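Local coordinates for dITP/XTP pyrophosphatase (Staphylococcus aureus, PDB 4BNQ), which probably hydrolyses non-canonical purine nucleoside triphosphates such as XTP, dITP and ITP to their monophosphates and diphosphate, cleansing the nucleotide pool, at residues G133-E138 and I175-N180; A85-E90 and E99-K104; A7-G12 and I27-L32; K52-A57 and S120-D125; E72-N77 and D110-F115. All blocks are in the same frame, centred on the assembly; numbering follows the deposited sequence.

Contact 1: residues G133-E138 and I175-N180. With PO4 (phosphate ion), chain E.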
# COMPACT_ATOMS: atom_id res chain seq x y z
N GLY A 133 -3.52 4.90 4.33
CA GLY A 133 -3.07 4.59 2.99
C GLY A 133 -2.53 5.83 2.29
O GLY A 133 -2.95 6.96 2.60
N THR A 134 -1.58 5.65 1.37
CA THR A 134 -1.06 6.76 0.57
C THR A 134 -0.84 6.38 -0.89
O THR A 134 -0.66 5.20 -1.22
CB THR A 134 0.26 7.33 1.13
OG1 THR A 134 1.31 6.38 0.92
CG2 THR A 134 0.15 7.64 2.63
N VAL A 135 -0.84 7.38 -1.77
CA VAL A 135 -0.41 7.16 -3.14
C VAL A 135 0.34 8.39 -3.63
O VAL A 135 -0.05 9.52 -3.35
CB VAL A 135 -1.58 6.77 -4.08
CG1 VAL A 135 -2.54 7.94 -4.31
CG2 VAL A 135 -1.05 6.22 -5.41
N SER A 136 1.45 8.18 -4.33
CA SER A 136 2.28 9.28 -4.77
C SER A 136 1.91 9.73 -6.18
O SER A 136 1.38 8.94 -6.97
CB SER A 136 3.76 8.90 -4.73
OG SER A 136 4.05 7.88 -5.68
N GLY A 137 2.22 10.99 -6.48
CA GLY A 137 2.00 11.55 -7.80
C GLY A 137 2.59 12.95 -7.89
O GLY A 137 3.45 13.34 -7.09
N GLU A 138 2.13 13.70 -8.89
CA GLU A 138 2.63 15.03 -9.15
C GLU A 138 1.42 15.86 -9.41
O GLU A 138 0.38 15.32 -9.82
CB GLU A 138 3.53 15.04 -10.39
CG GLU A 138 4.81 14.23 -10.22
CD GLU A 138 5.68 14.21 -11.47
OE1 GLU A 138 5.11 14.17 -12.59
OE2 GLU A 138 6.92 14.23 -11.34
N ILE A 175 -5.76 1.45 -7.05
CA ILE A 175 -4.51 2.12 -6.69
C ILE A 175 -4.60 3.33 -5.77
O ILE A 175 -3.57 3.88 -5.40
CB ILE A 175 -3.71 2.53 -7.95
CG1 ILE A 175 -4.53 3.48 -8.82
CG2 ILE A 175 -3.27 1.29 -8.75
CD1 ILE A 175 -4.10 4.91 -8.69
N SER A 176 -5.80 3.75 -5.39
CA SER A 176 -5.91 4.98 -4.63
C SER A 176 -5.39 4.80 -3.21
O SER A 176 -5.25 3.67 -2.72
CB SER A 176 -7.36 5.46 -4.58
OG SER A 176 -8.12 4.65 -3.68
N HIS A 177 -5.09 5.92 -2.56
CA HIS A 177 -4.74 5.98 -1.15
C HIS A 177 -5.83 5.35 -0.27
O HIS A 177 -5.53 4.74 0.77
CB HIS A 177 -4.50 7.45 -0.75
CG HIS A 177 -5.62 8.38 -1.12
ND1 HIS A 177 -6.09 8.50 -2.42
CD2 HIS A 177 -6.35 9.22 -0.38
CE1 HIS A 177 -7.06 9.38 -2.44
NE2 HIS A 177 -7.25 9.84 -1.23
N ARG A 178 -7.08 5.51 -0.68
CA ARG A 178 -8.20 4.95 0.04
C ARG A 178 -8.24 3.43 -0.15
O ARG A 178 -8.55 2.70 0.78
CB ARG A 178 -9.50 5.60 -0.43
CG ARG A 178 -10.75 5.22 0.34
CD ARG A 178 -11.76 6.40 0.39
NE ARG A 178 -11.62 7.27 -0.75
CZ ARG A 178 -11.27 8.55 -0.71
NH1 ARG A 178 -11.05 9.17 0.45
NH2 ARG A 178 -11.14 9.21 -1.85
N ARG A 179 -7.93 2.95 -1.35
CA ARG A 179 -7.81 1.50 -1.55
C ARG A 179 -6.74 0.94 -0.63
O ARG A 179 -6.93 -0.12 -0.03
CB ARG A 179 -7.47 1.17 -3.00
CG ARG A 179 -7.10 -0.29 -3.21
CD ARG A 179 -8.25 -1.22 -2.84
NE ARG A 179 -7.84 -2.62 -2.77
CZ ARG A 179 -8.10 -3.52 -3.71
NH1 ARG A 179 -8.77 -3.16 -4.79
NH2 ARG A 179 -7.69 -4.77 -3.56
N ASN A 180 -5.62 1.65 -0.50
CA ASN A 180 -4.52 1.15 0.32
C ASN A 180 -4.86 1.10 1.80
O ASN A 180 -4.47 0.16 2.48
CB ASN A 180 -3.24 1.97 0.10
CG ASN A 180 -2.57 1.65 -1.21
OD1 ASN A 180 -2.78 0.59 -1.78
ND2 ASN A 180 -1.77 2.59 -1.71
P PO4 E . 3.51 4.45 -5.05
O1 PO4 E . 4.15 3.13 -4.71
O2 PO4 E . 4.60 5.49 -5.20
O3 PO4 E . 2.56 4.90 -3.96
O4 PO4 E . 2.75 4.31 -6.36

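Contact 2: residues A85-E90 and E99-K104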
# COMPACT_ATOMS: atom_id res chain seq x y z
N ALA A 85 -9.98 19.88 2.27
CA ALA A 85 -11.41 20.01 1.89
C ALA A 85 -11.91 21.45 1.78
O ALA A 85 -12.82 21.74 0.99
CB ALA A 85 -12.30 19.21 2.85
N ARG A 86 -11.33 22.34 2.57
CA ARG A 86 -11.82 23.71 2.67
C ARG A 86 -10.70 24.69 2.37
O ARG A 86 -10.71 25.83 2.81
CB ARG A 86 -12.40 23.96 4.08
CG ARG A 86 -11.41 23.59 5.18
CD ARG A 86 -11.91 23.91 6.59
NE ARG A 86 -10.82 23.73 7.56
CZ ARG A 86 -10.55 22.59 8.20
NH1 ARG A 86 -11.30 21.51 8.01
NH2 ARG A 86 -9.53 22.53 9.06
N TYR A 87 -9.74 24.22 1.58
CA TYR A 87 -8.55 24.99 1.24
C TYR A 87 -8.84 26.42 0.80
O TYR A 87 -8.16 27.36 1.21
CB TYR A 87 -7.79 24.24 0.13
CG TYR A 87 -6.38 24.74 -0.11
CD1 TYR A 87 -5.55 25.06 0.95
CD2 TYR A 87 -5.87 24.85 -1.40
CE1 TYR A 87 -4.24 25.51 0.73
CE2 TYR A 87 -4.58 25.30 -1.63
CZ TYR A 87 -3.77 25.62 -0.56
OH TYR A 87 -2.48 26.07 -0.77
N ALA A 88 -9.85 26.59 -0.05
CA ALA A 88 -10.11 27.91 -0.63
C ALA A 88 -11.20 28.67 0.13
O ALA A 88 -11.39 29.86 -0.09
CB ALA A 88 -10.48 27.79 -2.10
N GLY A 89 -11.90 27.98 1.03
CA GLY A 89 -12.95 28.59 1.82
C GLY A 89 -13.85 27.56 2.47
O GLY A 89 -13.69 26.36 2.23
N GLU A 90 -14.80 28.02 3.27
CA GLU A 90 -15.68 27.13 4.03
C GLU A 90 -16.80 26.52 3.20
O GLU A 90 -17.40 25.51 3.59
CB GLU A 90 -16.26 27.86 5.24
CG GLU A 90 -15.21 28.24 6.29
CD GLU A 90 -14.48 27.03 6.85
OE1 GLU A 90 -15.14 25.97 7.02
OE2 GLU A 90 -13.26 27.13 7.12
N GLU A 99 -8.18 25.64 -8.06
CA GLU A 99 -7.66 26.89 -8.62
C GLU A 99 -6.65 27.53 -7.69
O GLU A 99 -5.57 27.95 -8.13
CB GLU A 99 -8.78 27.87 -8.96
CG GLU A 99 -9.68 27.38 -10.10
CD GLU A 99 -8.90 26.97 -11.34
OE1 GLU A 99 -7.84 27.57 -11.63
OE2 GLU A 99 -9.33 26.03 -12.05
N LYS A 100 -6.97 27.55 -6.40
CA LYS A 100 -6.01 28.06 -5.42
C LYS A 100 -4.70 27.28 -5.43
O LYS A 100 -3.63 27.87 -5.57
CB LYS A 100 -6.60 28.02 -4.01
CG LYS A 100 -5.63 28.59 -2.99
CD LYS A 100 -6.26 28.61 -1.60
CE LYS A 100 -5.28 29.09 -0.56
NZ LYS A 100 -5.94 29.14 0.77
N LEU A 101 -4.78 25.96 -5.30
CA LEU A 101 -3.58 25.13 -5.33
C LEU A 101 -2.78 25.35 -6.61
O LEU A 101 -1.57 25.52 -6.55
CB LEU A 101 -3.95 23.66 -5.18
CG LEU A 101 -2.73 22.73 -5.15
CD1 LEU A 101 -1.74 23.20 -4.11
CD2 LEU A 101 -3.20 21.35 -4.81
N LEU A 102 -3.44 25.38 -7.76
CA LEU A 102 -2.73 25.63 -9.00
C LEU A 102 -2.02 27.00 -9.01
O LEU A 102 -0.84 27.09 -9.37
CB LEU A 102 -3.65 25.48 -10.22
CG LEU A 102 -4.01 24.03 -10.54
CD1 LEU A 102 -4.97 23.95 -11.71
CD2 LEU A 102 -2.73 23.27 -10.85
N ASN A 103 -2.74 28.05 -8.60
CA ASN A 103 -2.17 29.40 -8.55
C ASN A 103 -0.93 29.45 -7.68
O ASN A 103 0.09 30.02 -8.07
CB ASN A 103 -3.18 30.42 -8.01
CG ASN A 103 -4.25 30.78 -9.03
OD1 ASN A 103 -4.07 30.56 -10.23
ND2 ASN A 103 -5.36 31.35 -8.56
N LYS A 104 -1.02 28.83 -6.51
CA LYS A 104 0.11 28.79 -5.59
C LYS A 104 1.32 28.03 -6.13
O LYS A 104 2.44 28.26 -5.68
CB LYS A 104 -0.32 28.24 -4.23
CG LYS A 104 -1.23 29.17 -3.46
CD LYS A 104 -1.03 29.02 -1.95
CE LYS A 104 0.45 28.86 -1.61
NZ LYS A 104 0.73 28.98 -0.14

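Contact 3: residues A7-G12 and I27-L32. With PO4 (phosphate ion), chain C.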
# COMPACT_ATOMS: atom_id res chain seq x y z
N ALA A 7 -19.31 6.87 7.92
CA ALA A 7 -19.66 8.16 8.50
C ALA A 7 -18.98 9.28 7.72
O ALA A 7 -18.13 10.01 8.23
CB ALA A 7 -19.27 8.21 9.94
N SER A 8 -19.35 9.40 6.45
CA SER A 8 -18.84 10.47 5.62
C SER A 8 -19.97 11.07 4.84
O SER A 8 -20.85 10.33 4.34
CB SER A 8 -17.80 9.92 4.64
OG SER A 8 -17.32 10.97 3.83
N ASN A 9 -19.96 12.41 4.76
CA ASN A 9 -20.95 13.19 4.01
C ASN A 9 -20.53 13.36 2.57
O ASN A 9 -21.24 13.97 1.77
CB ASN A 9 -21.12 14.60 4.60
CG ASN A 9 -21.88 14.60 5.92
OD1 ASN A 9 -22.76 13.77 6.14
ND2 ASN A 9 -21.52 15.52 6.80
N ASN A 10 -19.34 12.87 2.24
CA ASN A 10 -18.79 13.11 0.92
C ASN A 10 -19.25 12.00 -0.03
O ASN A 10 -18.87 10.84 0.12
CB ASN A 10 -17.26 13.18 1.00
CG ASN A 10 -16.61 13.56 -0.32
OD1 ASN A 10 -16.92 13.00 -1.37
ND2 ASN A 10 -15.68 14.51 -0.26
N GLN A 11 -20.08 12.38 -0.99
CA GLN A 11 -20.68 11.40 -1.90
C GLN A 11 -19.65 10.76 -2.83
O GLN A 11 -19.83 9.62 -3.26
CB GLN A 11 -21.83 12.03 -2.70
CG GLN A 11 -22.99 12.50 -1.83
CD GLN A 11 -23.71 11.35 -1.13
OE1 GLN A 11 -23.66 10.20 -1.60
NE2 GLN A 11 -24.36 11.65 -0.01
N GLY A 12 -18.57 11.49 -3.11
CA GLY A 12 -17.45 10.97 -3.88
C GLY A 12 -16.78 9.83 -3.15
O GLY A 12 -16.54 8.77 -3.73
N ILE A 27 -23.45 1.61 3.17
CA ILE A 27 -24.44 2.59 3.62
C ILE A 27 -23.73 3.89 4.01
O ILE A 27 -22.98 3.92 5.00
CB ILE A 27 -25.26 2.07 4.83
CG1 ILE A 27 -26.00 0.79 4.48
CG2 ILE A 27 -26.29 3.10 5.30
CD1 ILE A 27 -26.86 0.24 5.60
N GLY A 28 -23.96 4.95 3.24
CA GLY A 28 -23.40 6.25 3.55
C GLY A 28 -24.18 6.89 4.70
O GLY A 28 -25.38 6.67 4.81
N ILE A 29 -23.52 7.67 5.54
CA ILE A 29 -24.20 8.27 6.68
C ILE A 29 -25.40 9.14 6.28
O ILE A 29 -26.37 9.25 7.04
CB ILE A 29 -23.25 9.08 7.56
CG1 ILE A 29 -23.84 9.23 8.96
CG2 ILE A 29 -22.96 10.44 6.93
CD1 ILE A 29 -23.93 7.96 9.70
N SER A 30 -25.35 9.74 5.09
CA SER A 30 -26.47 10.59 4.67
C SER A 30 -27.80 9.84 4.60
O SER A 30 -28.86 10.45 4.64
CB SER A 30 -26.16 11.31 3.35
OG SER A 30 -25.81 10.40 2.32
N GLU A 31 -27.75 8.51 4.52
CA GLU A 31 -28.97 7.72 4.53
C GLU A 31 -29.58 7.64 5.93
O GLU A 31 -30.79 7.55 6.08
CB GLU A 31 -28.69 6.31 4.00
CG GLU A 31 -28.42 6.24 2.50
CD GLU A 31 -28.16 4.81 2.02
OE1 GLU A 31 -29.09 3.97 2.08
OE2 GLU A 31 -27.02 4.52 1.59
N LEU A 32 -28.72 7.63 6.94
CA LEU A 32 -29.13 7.45 8.33
C LEU A 32 -29.24 8.79 9.09
O LEU A 32 -30.16 8.98 9.90
CB LEU A 32 -28.13 6.55 9.03
CG LEU A 32 -27.91 5.20 8.35
CD1 LEU A 32 -26.98 4.33 9.18
CD2 LEU A 32 -29.25 4.47 8.14
P PO4 C . -16.14 13.86 5.22
O1 PO4 C . -15.72 12.40 5.05
O2 PO4 C . -15.74 14.65 4.00
O3 PO4 C . -15.42 14.43 6.43
O4 PO4 C . -17.63 13.96 5.43
O HOH W 1 -23.14 9.89 3.05

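Contact 4: residues K52-A57 and S120-D125. With PO4 (phosphate ion), chain C.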
# COMPACT_ATOMS: atom_id res chain seq x y z
N LYS A 52 -15.10 11.55 13.64
CA LYS A 52 -16.29 11.22 12.86
C LYS A 52 -16.82 9.82 13.17
O LYS A 52 -18.02 9.65 13.39
CB LYS A 52 -16.07 11.45 11.36
CG LYS A 52 -16.00 12.97 10.99
CD LYS A 52 -15.66 13.22 9.52
CE LYS A 52 -14.22 12.84 9.20
NZ LYS A 52 -13.78 13.38 7.88
N SER A 53 -15.93 8.82 13.22
CA SER A 53 -16.38 7.44 13.43
C SER A 53 -16.97 7.26 14.83
O SER A 53 -18.01 6.62 14.99
CB SER A 53 -15.26 6.43 13.19
OG SER A 53 -14.20 6.66 14.09
N GLU A 54 -16.30 7.81 15.84
CA GLU A 54 -16.80 7.70 17.21
C GLU A 54 -18.15 8.38 17.38
O GLU A 54 -19.05 7.86 18.05
CB GLU A 54 -15.75 8.19 18.22
CG GLU A 54 -14.61 7.20 18.31
CD GLU A 54 -13.59 7.52 19.39
OE1 GLU A 54 -13.64 8.63 19.97
OE2 GLU A 54 -12.72 6.65 19.63
N ALA A 55 -18.33 9.52 16.72
CA ALA A 55 -19.59 10.25 16.85
C ALA A 55 -20.76 9.47 16.23
O ALA A 55 -21.83 9.38 16.83
CB ALA A 55 -19.49 11.65 16.26
N ALA A 56 -20.54 8.88 15.06
CA ALA A 56 -21.60 8.10 14.40
C ALA A 56 -21.90 6.86 15.22
O ALA A 56 -23.06 6.49 15.39
CB ALA A 56 -21.18 7.72 13.00
N ALA A 57 -20.85 6.23 15.72
CA ALA A 57 -20.98 4.97 16.44
C ALA A 57 -21.75 5.15 17.74
O ALA A 57 -22.63 4.35 18.05
CB ALA A 57 -19.62 4.38 16.70
N SER A 120 -10.81 5.30 10.08
CA SER A 120 -10.95 4.82 11.45
C SER A 120 -12.22 3.98 11.64
O SER A 120 -13.28 4.34 11.14
CB SER A 120 -10.92 5.96 12.46
OG SER A 120 -12.10 6.72 12.37
N MET A 121 -12.09 2.87 12.36
CA MET A 121 -13.25 2.03 12.67
C MET A 121 -13.62 2.19 14.14
O MET A 121 -12.76 2.13 15.02
CB MET A 121 -12.95 0.57 12.35
CG MET A 121 -14.09 -0.40 12.66
SD MET A 121 -13.77 -2.10 12.08
CE MET A 121 -14.98 -2.10 10.80
N SER A 122 -14.90 2.41 14.41
CA SER A 122 -15.35 2.56 15.78
C SER A 122 -16.63 1.81 15.98
O SER A 122 -17.39 1.59 15.03
CB SER A 122 -15.56 4.04 16.10
OG SER A 122 -14.36 4.75 15.87
N GLY A 123 -16.86 1.41 17.22
CA GLY A 123 -17.99 0.56 17.54
C GLY A 123 -18.15 0.43 19.04
O GLY A 123 -17.24 0.76 19.81
N PRO A 124 -19.31 -0.08 19.46
CA PRO A 124 -19.65 -0.21 20.89
C PRO A 124 -18.87 -1.32 21.60
O PRO A 124 -18.90 -1.36 22.82
CB PRO A 124 -21.16 -0.52 20.88
CG PRO A 124 -21.44 -1.03 19.50
CD PRO A 124 -20.44 -0.42 18.58
N ASP A 125 -18.18 -2.18 20.86
CA ASP A 125 -17.49 -3.30 21.48
C ASP A 125 -16.00 -3.37 21.18
O ASP A 125 -15.38 -4.41 21.40
CB ASP A 125 -18.15 -4.62 21.07
CG ASP A 125 -19.61 -4.69 21.47
OD1 ASP A 125 -19.94 -4.27 22.61
OD2 ASP A 125 -20.43 -5.15 20.65
P PO4 C . -16.14 13.86 5.22
O1 PO4 C . -15.72 12.40 5.05
O2 PO4 C . -15.74 14.65 4.00
O3 PO4 C . -15.42 14.43 6.43
O4 PO4 C . -17.63 13.96 5.43

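Contact 5: residues E72-N77 and D110-F115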
# COMPACT_ATOMS: atom_id res chain seq x y z
N GLU A 72 -1.00 16.42 0.17
CA GLU A 72 0.17 17.07 0.72
C GLU A 72 1.13 17.36 -0.42
O GLU A 72 1.61 16.44 -1.08
CB GLU A 72 0.85 16.17 1.77
CG GLU A 72 -0.03 15.86 2.98
CD GLU A 72 0.62 14.92 3.97
OE1 GLU A 72 1.66 14.28 3.63
OE2 GLU A 72 0.10 14.80 5.10
N VAL A 73 1.38 18.63 -0.70
CA VAL A 73 2.27 18.98 -1.82
C VAL A 73 3.67 19.36 -1.33
O VAL A 73 3.83 20.33 -0.60
CB VAL A 73 1.71 20.18 -2.62
CG1 VAL A 73 2.65 20.51 -3.79
CG2 VAL A 73 0.30 19.88 -3.11
N PHE A 74 4.67 18.60 -1.75
CA PHE A 74 6.04 18.81 -1.30
C PHE A 74 6.44 20.29 -1.30
O PHE A 74 6.74 20.87 -0.24
CB PHE A 74 7.01 17.97 -2.16
CG PHE A 74 8.44 17.98 -1.65
CD1 PHE A 74 9.24 19.12 -1.77
CD2 PHE A 74 8.99 16.84 -1.07
CE1 PHE A 74 10.55 19.13 -1.31
CE2 PHE A 74 10.30 16.85 -0.61
CZ PHE A 74 11.08 18.00 -0.73
N ALA A 75 6.42 20.92 -2.47
CA ALA A 75 6.82 22.32 -2.59
C ALA A 75 6.09 23.29 -1.65
O ALA A 75 6.53 24.42 -1.48
CB ALA A 75 6.71 22.80 -4.04
N LEU A 76 4.98 22.87 -1.06
CA LEU A 76 4.27 23.74 -0.13
C LEU A 76 4.38 23.21 1.28
O LEU A 76 3.52 23.49 2.11
CB LEU A 76 2.80 23.86 -0.52
CG LEU A 76 2.50 24.18 -1.99
CD1 LEU A 76 1.00 24.27 -2.20
CD2 LEU A 76 3.17 25.48 -2.42
N ASN A 77 5.46 22.47 1.54
CA ASN A 77 5.66 21.70 2.78
C ASN A 77 4.38 21.11 3.40
O ASN A 77 4.09 21.31 4.59
CB ASN A 77 6.55 22.44 3.80
CG ASN A 77 5.90 23.71 4.33
OD1 ASN A 77 5.30 23.72 5.40
ND2 ASN A 77 6.05 24.81 3.58
N ASP A 110 9.21 21.29 -9.14
CA ASP A 110 9.09 20.09 -8.33
C ASP A 110 7.65 20.00 -7.84
O ASP A 110 7.31 20.57 -6.80
CB ASP A 110 10.07 20.15 -7.15
CG ASP A 110 9.93 18.97 -6.19
OD1 ASP A 110 9.33 17.94 -6.57
OD2 ASP A 110 10.42 19.08 -5.05
N ARG A 111 6.80 19.29 -8.58
CA ARG A 111 5.37 19.25 -8.26
C ARG A 111 4.95 17.98 -7.53
O ARG A 111 3.77 17.61 -7.53
CB ARG A 111 4.55 19.38 -9.54
CG ARG A 111 5.09 20.40 -10.55
CD ARG A 111 3.96 20.99 -11.36
NE ARG A 111 3.82 22.40 -11.07
CZ ARG A 111 2.69 23.08 -11.12
NH1 ARG A 111 1.56 22.47 -11.45
NH2 ARG A 111 2.70 24.37 -10.84
N ARG A 112 5.92 17.30 -6.90
CA ARG A 112 5.62 16.08 -6.17
C ARG A 112 4.55 16.33 -5.11
O ARG A 112 4.56 17.37 -4.43
CB ARG A 112 6.88 15.49 -5.55
CG ARG A 112 7.84 14.88 -6.58
CD ARG A 112 9.14 14.46 -5.93
NE ARG A 112 9.78 15.60 -5.29
CZ ARG A 112 10.76 15.53 -4.39
NH1 ARG A 112 11.23 14.35 -4.00
NH2 ARG A 112 11.26 16.64 -3.88
N ALA A 113 3.62 15.40 -5.00
CA ALA A 113 2.55 15.49 -4.02
C ALA A 113 2.16 14.07 -3.65
O ALA A 113 2.58 13.11 -4.30
CB ALA A 113 1.35 16.25 -4.56
N GLN A 114 1.34 13.95 -2.63
CA GLN A 114 0.95 12.65 -2.12
C GLN A 114 -0.49 12.73 -1.67
O GLN A 114 -0.90 13.73 -1.06
CB GLN A 114 1.86 12.33 -0.93
CG GLN A 114 1.69 10.98 -0.31
CD GLN A 114 2.48 10.87 0.98
OE1 GLN A 114 2.42 11.76 1.84
NE2 GLN A 114 3.24 9.78 1.12
N PHE A 115 -1.28 11.70 -1.97
CA PHE A 115 -2.64 11.63 -1.45
C PHE A 115 -2.61 10.76 -0.21
O PHE A 115 -1.98 9.69 -0.21
CB PHE A 115 -3.56 10.96 -2.46
CG PHE A 115 -4.43 11.91 -3.21
CD1 PHE A 115 -4.99 13.00 -2.59
CD2 PHE A 115 -4.71 11.68 -4.56
CE1 PHE A 115 -5.81 13.86 -3.31
CE2 PHE A 115 -5.51 12.55 -5.27
CZ PHE A 115 -6.05 13.64 -4.65
O HOH W 2 5.61 20.00 -4.57

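Contact 1: residues G133-E138 and I175-N180
The flat amide of N180 takes the carbonyl O of T134 almost exactly in its plane: ND2 donates over 2.9 Å, although the bond bends to 144° at the hydrogen and the nitrogen stands tilted from the carbonyl plane of T134. The imidazole of H177 meets V135 obliquely, ND1 lying 4.1 Å from CG1, and the ring is stacked with F115 of strand 112-123. CG of H177 sits between its own backbone N and carbonyl carbon (chi1 53°), which carries the ring away from the 133-138 strand and leaves CB packed 3.7 Å from CA of T134. V135 spreads its two methyls over the turn before the helix, with CG2 3.4 Å from O of I175 and CG1 3.7 Å from N of H177. Close by, CA of G133 makes a C-H...O contact of 3.3 Å with O of H177. S176 is the N-cap, its OG accepting from N of R179. A phosphate ion beside S136 also reaches K159 and S136 of the second subunit. Helix 177-191 thereby docks its first turn on strand 126-139 of the antiparallel sheet, placing H177 and R178 in the predicted substrate site of this HAM1-family enzyme.

Contact 2: residues A85-E90 and E99-K104
K100 lies over one face of the Y87 ring as a fully stretched chain. All its side-chain torsions are extended, starting with CG opposite the backbone N (chi1 -178°), and this straight run carries the methylenes across the aromatic ring roughly at a right angle to the tyrosine side chain. CD makes the CH-pi contact, 3.9 Å from the ring centroid and displaced toward the rim, while CE rides 3.8 Å from CZ. The ammonium end then does two things at once. NZ stands 4.2 Å from the ring centroid and 19° off the normal, a cation-pi contact, and it donates to the carbonyl O of Y87 itself at 2.9 Å, tilted from the carbonyl plane.

Y87 reaches the helix because its CG also swings away from its backbone N (chi1 -167°), which slides the ring alongside the 99-104 helix: its edge lies against the backbone of L101, and CE2 is 4.0 Å from CB of L101. K104, its chain bent beyond CG, brings CD to 3.5 Å from Y87 OH. That hydroxyl makes a weak hydrogen bond with E79, which also forms a long, weak ion pair with K104. One lysine charge is thus probably shared between a pi face and a carbonyl oxygen, linking the loop after strand 79-80 to helix 94-104; the nearby E79 probably stabilises the second lysine.

Contact 3: residues A7-G12 and I27-L32
Van der Waals packing centres on I29, whose CB lies 3.8 Å from CA of A7. Its CG2 branch, set between the backbone N and the carbonyl carbon, is wedged among polar atoms of the 7-12 loop, 3.3 Å from O of S8 and 3.4 Å from OD1 of N9. The N9 side chain crosses this methyl at a slant, and its other amide atom, ND2, bonds to the carbonyl of F36.

The direct polar link joins side chains. Q11, bent at chi2, folds its amide toward the 27-32 segment, and NE2 donates to OG of S30 at 3.0 Å with the acceptor practically in the amide plane, though the bond is bent (145°). A water adds a second bridge, giving a proton to O of S8 at 2.7 Å and accepting from N of S30 at 3.0 Å, so the first amide nitrogen after I29 and a loop carbonyl are satisfied together.

Within the loop, OG of S8 accepts from N of N10, an ST turn, and OD1 of N10, at the N-cap, accepts a weak bond from N of G12 and a further bond from N of K13. The turn presents N of N9 to O4 of a bound phosphate at 2.9 Å, an ion that K13 and K52 also hold. S8 to G12 belong to the predicted substrate site, and the phosphate is consistent with an anion pocket there.

The contact joins the loop between strand 3-6 and helix 11-20 to the end of strand 25-28, within one beta-alpha-beta unit. Helix 45-60 packs on it through A56 against A7 and L60 against I29.

Contact 4: residues K52-A57 and S120-D125
Helix 52-57 runs nearly along strand 120-123, their axes 7.2 Å apart at closest and 24° from parallel, which brings S53 of the helix against S120 and S122 of the strand. OG of S53 sits between the two strand hydroxyls, hydrogen-bonded to S122 OG at 2.6 Å and to S120 OG at 2.7 Å. The torsions explain the meeting: S53 holds OG between its backbone N and carbonyl carbon (chi1 61°), aiming it at the strand, while S122 turns its OG opposite its own carbonyl carbon (chi1 -57°). S120 and S122, alternate residues of the strand, share the face that looks at the helix. These buried hydroxyls have further hydrogen-bonding partners: S120 and S53 each make a weak bond to the carbonyl of A49, S53 makes another weak one to that of I50, and S122 bonds to T128 on strand 126-139.

Here helix 45-60 covers one face of the central antiparallel sheet of the HAM1 fold, and M121, pointing to the other side, packs on L185 and L189 of helix 177-191.

Further along, CB of A57 rests 3.9 Å from O of S122 and 4.1 Å from N of G123, its small methyl allowing this close approach. E54 lays its CG 3.5 Å from S122 OG and sends OE2 on to T128. The K52 side chain leads away from the strand, its NZ near the bound phosphate and in a salt bridge with D68, the predicted proton acceptor.

Contact 5: residues E72-N77 and D110-F115
The carbonyl O of R112 is gripped twice: N of F74 donates to it at 3.0 Å, and a water gives it a second hydrogen bond at 2.8 Å. The same water also donates to O of D110; its approach to N of A75 is too short to be relied on. Nearer the middle, E72 and Q114 form an antiparallel hydrogen-bonded pair, with E72 N reaching Q114 O in a nearly straight bond of 3.0 Å and Q114 N returning to E72 O at 2.9 Å. V73 and A113 follow as a non-hydrogen-bonded pair, and their side chains touch on the face opposite E72 and Q114, CG2 to CB 4.0 Å.

Beyond the pairing, R112 and F74 lie side by side and point the same way. The guanidinium lies over one face of the phenyl ring, inclined to it by 30°: NH2 hangs over the ring centre, and CZ is 4.2 Å from the centroid, a cation-pi contact. Bent at chi3 (-59°), the arginine also turns side-on to D110, which takes NE at OD1 (2.7 Å) and NH2 at OD2 (2.8 Å), both on the syn side. This two-point salt bridge limits rotation of the guanidinium and holds it over the ring, while NH1 makes a weak bond to the carbonyl of K159 of the second subunit.

Strands 64-73 and 112-123 are antiparallel neighbours in the sheet; this is the end of their pairing, where strand 64-73 gives way to a 3-10 turn at F74 and A75, while R112 of the neighbouring strand also packs on P158 of the second subunit.

In the fold
Contact 3 closes first along the chain; contact 4 then spans a long loop that encloses contact 5, which in turn encloses contact 2, and contact 1 opens last. Contacts 4 and 5 lie near opposite ends of strand 112-123, centres about 31 Å apart. Contact 1 joins contact 5 through backbone pairing of strands 126-139 and 112-123, centres about 14 Å apart. Contact 2 leans on contact 5 where L101 packs on V73 and L76. Contacts 3 and 4 touch through A7 and A56 and share one bound phosphate. Contacts 1 and 3, centres about 21 Å apart, hold residues of the predicted substrate site; the others join helices, loops and strands around the antiparallel sheet.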